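Long-range contact in transglutaminase-like enzymes, putative cysteine protease (Cytophaga hutchinsonii, PDB 3ISR), which is a putative cysteine protease of the transglutaminase-like superfamily, probably hydrolysing peptide or related amide bonds, though its substrate is not established: residues Ser120-Ala132 against Thr164-Glu176. Sequence-based numbering, arbitrary orientation.
Sequences SRYCQSDKLQKLA and TNSQTSAFDTITE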
# COMPACT_ATOMS: atom_id res chain seq x y z
N SER B 120 -0.61 -13.64 8.14
CA SER B 120 -1.43 -13.04 9.18
C SER B 120 -1.46 -11.52 8.98
O SER B 120 -0.85 -11.02 8.04
CB SER B 120 -0.84 -13.40 10.55
OG SER B 120 0.49 -12.96 10.65
N ARG B 121 -2.19 -10.78 9.83
CA ARG B 121 -2.33 -9.32 9.64
C ARG B 121 -1.01 -8.58 9.35
O ARG B 121 -0.92 -7.81 8.38
CB ARG B 121 -3.03 -8.68 10.85
CG ARG B 121 -3.02 -7.12 10.85
CD ARG B 121 -3.74 -6.45 9.63
NE ARG B 121 -3.56 -5.01 9.78
CZ ARG B 121 -2.54 -4.30 9.30
NH1 ARG B 121 -1.59 -4.88 8.56
NH2 ARG B 121 -2.46 -3.00 9.56
N TYR B 122 -0.00 -8.79 10.19
CA TYR B 122 1.26 -8.06 10.07
C TYR B 122 2.36 -8.84 9.36
O TYR B 122 3.49 -8.38 9.30
CB TYR B 122 1.74 -7.66 11.48
CG TYR B 122 0.69 -6.83 12.18
CD1 TYR B 122 0.43 -5.52 11.78
CD2 TYR B 122 -0.07 -7.38 13.22
CE1 TYR B 122 -0.57 -4.76 12.42
CE2 TYR B 122 -1.05 -6.63 13.87
CZ TYR B 122 -1.30 -5.34 13.46
OH TYR B 122 -2.26 -4.61 14.11
N CYS B 123 2.03 -10.02 8.83
CA CYS B 123 3.04 -10.89 8.22
C CYS B 123 2.48 -11.42 6.90
O CYS B 123 1.98 -12.56 6.82
CB CYS B 123 3.42 -12.06 9.14
SG CYS B 123 3.97 -11.58 10.79
N GLN B 124 2.56 -10.57 5.86
CA GLN B 124 1.96 -10.87 4.54
C GLN B 124 2.91 -11.72 3.71
O GLN B 124 3.48 -11.27 2.68
CB GLN B 124 1.58 -9.58 3.81
CG GLN B 124 0.69 -8.61 4.63
CD GLN B 124 1.50 -7.51 5.31
OE1 GLN B 124 2.63 -7.75 5.79
NE2 GLN B 124 0.95 -6.30 5.34
N SER B 125 3.09 -12.96 4.16
CA SER B 125 4.07 -13.85 3.60
C SER B 125 3.71 -14.19 2.17
O SER B 125 4.59 -14.43 1.33
CB SER B 125 4.18 -15.14 4.45
OG SER B 125 2.89 -15.60 4.84
N ASP B 126 2.42 -14.16 1.88
CA ASP B 126 1.97 -14.44 0.52
C ASP B 126 2.38 -13.34 -0.48
O ASP B 126 2.38 -13.59 -1.67
CB ASP B 126 0.44 -14.68 0.51
CG ASP B 126 -0.35 -13.48 1.01
OD1 ASP B 126 0.00 -12.89 2.05
OD2 ASP B 126 -1.35 -13.12 0.35
N LYS B 127 2.69 -12.13 -0.01
CA LYS B 127 3.15 -11.07 -0.92
C LYS B 127 4.67 -11.04 -1.07
O LYS B 127 5.23 -10.22 -1.81
CB LYS B 127 2.67 -9.70 -0.45
CG LYS B 127 1.14 -9.54 -0.53
CD LYS B 127 0.70 -8.16 -0.08
CE LYS B 127 0.16 -7.32 -1.23
NZ LYS B 127 -0.57 -6.12 -0.70
N LEU B 128 5.33 -11.92 -0.34
CA LEU B 128 6.80 -11.89 -0.26
C LEU B 128 7.48 -13.17 -0.74
O LEU B 128 8.68 -13.35 -0.54
CB LEU B 128 7.23 -11.55 1.19
CG LEU B 128 6.82 -10.16 1.69
CD1 LEU B 128 7.12 -9.98 3.18
CD2 LEU B 128 7.50 -9.05 0.88
N GLN B 129 6.74 -14.06 -1.40
CA GLN B 129 7.31 -15.35 -1.84
C GLN B 129 8.47 -15.20 -2.85
O GLN B 129 9.52 -15.83 -2.70
CB GLN B 129 6.23 -16.27 -2.44
CG GLN B 129 5.07 -16.62 -1.52
CD GLN B 129 3.97 -17.39 -2.27
OE1 GLN B 129 4.13 -18.57 -2.56
NE2 GLN B 129 2.85 -16.72 -2.57
N LYS B 130 8.29 -14.39 -3.89
CA LYS B 130 9.35 -14.23 -4.89
C LYS B 130 10.57 -13.60 -4.29
O LYS B 130 11.67 -14.07 -4.52
CB LYS B 130 8.89 -13.40 -6.09
CG LYS B 130 8.38 -14.24 -7.21
CD LYS B 130 8.22 -13.42 -8.47
CE LYS B 130 7.38 -14.17 -9.48
NZ LYS B 130 8.06 -15.45 -9.87
N LEU B 131 10.35 -12.55 -3.51
CA LEU B 131 11.42 -11.84 -2.83
C LEU B 131 12.21 -12.77 -1.92
O LEU B 131 13.43 -12.77 -1.97
CB LEU B 131 10.87 -10.64 -2.01
CG LEU B 131 11.85 -9.78 -1.20
CD1 LEU B 131 11.36 -8.33 -1.11
CD2 LEU B 131 12.10 -10.36 0.23
N ALA B 132 11.51 -13.54 -1.09
CA ALA B 132 12.19 -14.44 -0.13
C ALA B 132 12.97 -15.53 -0.85
O ALA B 132 14.08 -15.88 -0.42
CB ALA B 132 11.19 -15.06 0.84
N THR B 164 7.87 3.63 13.57
CA THR B 164 6.70 2.83 13.15
C THR B 164 5.53 2.99 14.13
O THR B 164 5.65 3.70 15.13
CB THR B 164 7.07 1.32 13.05
OG1 THR B 164 7.56 0.87 14.32
CG2 THR B 164 8.16 1.10 12.00
N ASN B 165 4.40 2.33 13.84
CA ASN B 165 3.24 2.35 14.71
C ASN B 165 2.54 0.99 14.69
O ASN B 165 3.06 0.04 14.10
CB ASN B 165 2.27 3.49 14.32
CG ASN B 165 1.79 3.40 12.87
OD1 ASN B 165 1.57 2.32 12.32
ND2 ASN B 165 1.61 4.56 12.25
N SER B 166 1.38 0.89 15.33
CA SER B 166 0.74 -0.42 15.45
C SER B 166 0.22 -0.95 14.11
O SER B 166 -0.03 -2.15 13.97
CB SER B 166 -0.37 -0.38 16.50
OG SER B 166 -1.45 0.40 16.03
N GLN B 167 0.07 -0.07 13.13
CA GLN B 167 -0.41 -0.48 11.80
C GLN B 167 0.67 -1.08 10.92
O GLN B 167 0.37 -1.78 9.94
CB GLN B 167 -1.11 0.69 11.07
CG GLN B 167 -2.40 1.15 11.76
CD GLN B 167 -3.15 2.20 10.94
OE1 GLN B 167 -2.74 2.58 9.84
NE2 GLN B 167 -4.29 2.66 11.47
N THR B 168 1.93 -0.79 11.25
CA THR B 168 3.08 -1.24 10.46
C THR B 168 3.19 -2.76 10.40
O THR B 168 3.04 -3.46 11.43
CB THR B 168 4.39 -0.67 11.05
OG1 THR B 168 4.25 0.75 11.26
CG2 THR B 168 5.58 -0.92 10.15
N SER B 169 3.51 -3.28 9.22
CA SER B 169 3.58 -4.72 8.99
C SER B 169 4.90 -5.08 8.34
O SER B 169 5.66 -4.21 7.90
CB SER B 169 2.44 -5.14 8.05
OG SER B 169 2.60 -4.55 6.76
N ALA B 170 5.15 -6.39 8.22
CA ALA B 170 6.31 -6.87 7.50
C ALA B 170 6.40 -6.29 6.09
O ALA B 170 7.50 -5.97 5.63
CB ALA B 170 6.31 -8.39 7.42
N PHE B 171 5.27 -6.18 5.40
CA PHE B 171 5.27 -5.66 4.03
C PHE B 171 5.77 -4.22 3.97
O PHE B 171 6.39 -3.83 2.99
CB PHE B 171 3.88 -5.81 3.38
CG PHE B 171 3.88 -5.59 1.89
CD1 PHE B 171 4.43 -6.54 1.02
CD2 PHE B 171 3.36 -4.41 1.36
CE1 PHE B 171 4.44 -6.32 -0.37
CE2 PHE B 171 3.35 -4.20 -0.03
CZ PHE B 171 3.89 -5.17 -0.89
N ASP B 172 5.51 -3.45 5.03
CA ASP B 172 6.01 -2.08 5.12
C ASP B 172 7.50 -2.08 5.43
O ASP B 172 8.28 -1.38 4.77
CB ASP B 172 5.27 -1.30 6.19
CG ASP B 172 3.79 -1.29 5.97
OD1 ASP B 172 3.37 -1.10 4.81
OD2 ASP B 172 3.04 -1.47 6.96
N THR B 173 7.91 -2.89 6.41
CA THR B 173 9.29 -2.84 6.90
C THR B 173 10.27 -3.27 5.81
O THR B 173 11.40 -2.78 5.77
CB THR B 173 9.45 -3.71 8.19
OG1 THR B 173 8.52 -3.24 9.16
CG2 THR B 173 10.86 -3.60 8.77
N ILE B 174 9.84 -4.15 4.92
CA ILE B 174 10.73 -4.66 3.89
C ILE B 174 11.22 -3.51 2.95
O ILE B 174 12.30 -3.61 2.37
CB ILE B 174 10.12 -5.90 3.13
CG1 ILE B 174 11.19 -6.72 2.37
CG2 ILE B 174 9.04 -5.50 2.16
CD1 ILE B 174 12.35 -7.23 3.22
N THR B 175 10.43 -2.44 2.82
CA THR B 175 10.84 -1.27 2.04
C THR B 175 11.25 -0.11 2.92
O THR B 175 12.12 0.66 2.53
CB THR B 175 9.74 -0.77 1.07
OG1 THR B 175 8.53 -0.54 1.81
CG2 THR B 175 9.47 -1.81 -0.01
N GLU B 176 10.62 0.02 4.09
CA GLU B 176 10.90 1.16 4.99
C GLU B 176 12.30 1.02 5.60
O GLU B 176 13.00 2.02 5.78
CB GLU B 176 9.84 1.27 6.12
CG GLU B 176 8.59 2.03 5.68
CD GLU B 176 7.38 1.88 6.64
OE1 GLU B 176 7.53 1.55 7.86
OE2 GLU B 176 6.26 2.13 6.13
O HOH W 1 0.18 -2.82 7.28
O HOH W 2 -3.03 -1.53 14.37
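Y122 and S169 bring the backbones within 4.2 Å (CA to CA), where A170 N gives a nearly straight 2.8 Å hydrogen bond to Y122 O, showing how a loop can occupy N-H groups that the first turn of a helix cannot pair itself. Q124 continues the principle: bent at chi2 (97°), its amide lies across the first turn of helix 170-176, OE1 accepting from F171 N at 3.1 Å, the donor above the carbonyl plane, while NE2 donates in its amide plane to S169 OG (2.8 Å), the N-cap side chain. A leucine here would probably leave F171 N without its acceptor and S169 OG without this donor. Further along, K127 crosses F171 at about a right angle, CD over one ring face and NZ in a cation-pi contact 4.7 Å from the centroid. L128 CD2 touches F171 CD1 and I174 CG2; L131 CD1 meets I174 CG1. R121 NH2 reaches a lone pair of Q167 O, but its salt bridge is to D126 of the second subunit. The contact joins the loop leading into helix 129-136, with its L131, to the start of helix 170-176, against helix 181-194, where A190 packs on A170 and H186 meets the Y122 ring.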